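Local atomic coordinates of germination protein YpeB (Bacillus megaterium QM B1551, PDB entry 5BOI), a protein that takes part in Bacillus spore germination, probably as an inhibitory protein, and carries PepSY domains in its C-terminal part. Residues 164-169 and 200-205. Residues are numbered along the deposited sequence; the frame is centred on the assembly and turned at random.
Sequences PKPKIS and LCYEFL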
# COMPACT_ATOMS: atom_id res chain seq x y z
N PRO A 164 15.62 -15.65 6.91
CA PRO A 164 16.17 -16.67 7.80
C PRO A 164 15.09 -17.59 8.36
O PRO A 164 13.90 -17.26 8.31
CB PRO A 164 16.81 -15.85 8.93
CG PRO A 164 15.98 -14.62 8.98
CD PRO A 164 15.62 -14.32 7.54
N LYS A 165 15.51 -18.74 8.88
CA LYS A 165 14.61 -19.66 9.54
C LYS A 165 14.33 -19.18 10.96
O LYS A 165 15.23 -18.67 11.63
CB LYS A 165 15.22 -21.07 9.55
CG LYS A 165 14.23 -22.19 9.82
CD LYS A 165 14.90 -23.55 9.67
CE LYS A 165 15.69 -23.62 8.37
NZ LYS A 165 15.05 -24.51 7.35
N PRO A 166 13.08 -19.33 11.42
CA PRO A 166 12.82 -18.97 12.82
C PRO A 166 13.61 -19.85 13.75
O PRO A 166 13.87 -21.01 13.41
CB PRO A 166 11.32 -19.23 12.99
CG PRO A 166 10.76 -19.17 11.62
CD PRO A 166 11.84 -19.63 10.69
N LYS A 167 13.97 -19.31 14.90
CA LYS A 167 14.61 -20.10 15.96
C LYS A 167 13.59 -20.67 16.96
O LYS A 167 13.92 -21.55 17.76
CB LYS A 167 15.65 -19.28 16.75
CG LYS A 167 16.67 -18.49 15.95
CD LYS A 167 17.61 -19.35 15.14
CE LYS A 167 18.71 -18.47 14.58
NZ LYS A 167 18.15 -17.44 13.67
N ILE A 168 12.36 -20.15 16.94
CA ILE A 168 11.30 -20.72 17.76
C ILE A 168 10.13 -21.10 16.86
O ILE A 168 9.96 -20.55 15.78
CB ILE A 168 10.81 -19.75 18.88
CG1 ILE A 168 10.00 -18.58 18.31
CG2 ILE A 168 11.99 -19.28 19.75
CD1 ILE A 168 9.41 -17.65 19.39
N SER A 169 9.32 -22.05 17.32
CA SER A 169 8.19 -22.55 16.53
C SER A 169 6.98 -21.62 16.64
O SER A 169 6.94 -20.76 17.53
CB SER A 169 7.80 -23.94 17.01
OG SER A 169 7.16 -23.83 18.27
N LEU A 200 12.51 -10.81 11.45
CA LEU A 200 11.48 -11.81 11.15
C LEU A 200 10.61 -12.06 12.38
O LEU A 200 11.14 -12.30 13.47
CB LEU A 200 12.12 -13.13 10.69
CG LEU A 200 11.17 -14.25 10.24
CD1 LEU A 200 10.42 -13.90 8.95
CD2 LEU A 200 11.92 -15.58 10.08
N CYS A 201 9.29 -12.03 12.20
CA CYS A 201 8.33 -12.21 13.29
C CYS A 201 7.20 -13.17 12.95
O CYS A 201 6.83 -13.32 11.79
CB CYS A 201 7.67 -10.88 13.67
SG CYS A 201 8.76 -9.56 14.19
N TYR A 202 6.60 -13.78 13.96
CA TYR A 202 5.28 -14.38 13.77
C TYR A 202 4.26 -13.27 14.00
O TYR A 202 4.32 -12.60 15.04
CB TYR A 202 5.02 -15.51 14.76
CG TYR A 202 5.89 -16.72 14.50
CD1 TYR A 202 5.52 -17.64 13.54
CD2 TYR A 202 7.06 -16.93 15.22
CE1 TYR A 202 6.32 -18.75 13.27
CE2 TYR A 202 7.87 -18.05 14.99
CZ TYR A 202 7.49 -18.96 14.00
OH TYR A 202 8.26 -20.08 13.73
N GLU A 203 3.36 -13.08 13.05
CA GLU A 203 2.31 -12.08 13.16
C GLU A 203 1.01 -12.76 13.56
O GLU A 203 0.61 -13.74 12.94
CB GLU A 203 2.13 -11.35 11.82
CG GLU A 203 0.94 -10.42 11.79
CD GLU A 203 0.34 -10.31 10.41
OE1 GLU A 203 1.12 -10.17 9.44
OE2 GLU A 203 -0.90 -10.37 10.29
N PHE A 204 0.36 -12.26 14.60
CA PHE A 204 -0.91 -12.80 15.05
C PHE A 204 -2.00 -11.74 14.91
O PHE A 204 -1.83 -10.59 15.34
CB PHE A 204 -0.81 -13.25 16.52
CG PHE A 204 0.15 -14.41 16.75
CD1 PHE A 204 -0.28 -15.72 16.60
CD2 PHE A 204 1.48 -14.17 17.11
CE1 PHE A 204 0.59 -16.80 16.81
CE2 PHE A 204 2.35 -15.21 17.33
CZ PHE A 204 1.91 -16.55 17.18
N LEU A 205 -3.12 -12.14 14.33
CA LEU A 205 -4.31 -11.30 14.26
C LEU A 205 -5.33 -11.89 15.22
O LEU A 205 -5.66 -13.08 15.14
CB LEU A 205 -4.84 -11.26 12.83
CG LEU A 205 -5.96 -10.33 12.36
CD1 LEU A 205 -5.73 -8.93 12.83
CD2 LEU A 205 -6.00 -10.38 10.84
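With CG set opposite its own carbonyl carbon (chi1 -69°), Tyr202 sends its phenol from strand 198-208 to the loop at Ile168, while Leu200, two residues earlier on the same side of the strand, has CG opposite its backbone N (chi1 -176°) and carries CD2 to Pro164 and Pro166. The Tyr202 hydroxyl donates a hydrogen bond to the backbone carbonyl of Ile168, OH to O 2.7 Å. It arrives in the carbonyl plane, with a C=O...donor angle of 147°, and the acceptor lies at the edge of the ring near its plane. On the loop side Pro166 crosses the phenol at about a right angle and sets its CB 3.3 Å from Tyr202 OH, whereas Ile168 brings CG1 to 4.0 Å from CE2 of Tyr202. These contacts join the lead-in to helix 170-175 to the antiparallel strands of the last PepSY unit, a helix packed on a sheet; Ser169 is the N-cap of that helix, and Ala173 within it also touches the Tyr202 ring. Two residues back on the strand, CD2 of Leu200 sits 4.1 Å from Pro166 CG and 4.3 Å from Pro164 CG. The same methyl lies 3.1 Å from Pro164 O, so this branch meets a backbone carbonyl as well as the two proline rings. Tyr202 and Leu200 are buried, but Pro164 is exposed, so the contact runs out to the surface there. Backbone hydrogen bonds with Ala219 tie Lys167 and Ile168 on one side and Leu200 on the other to the loop that follows strand 211-218.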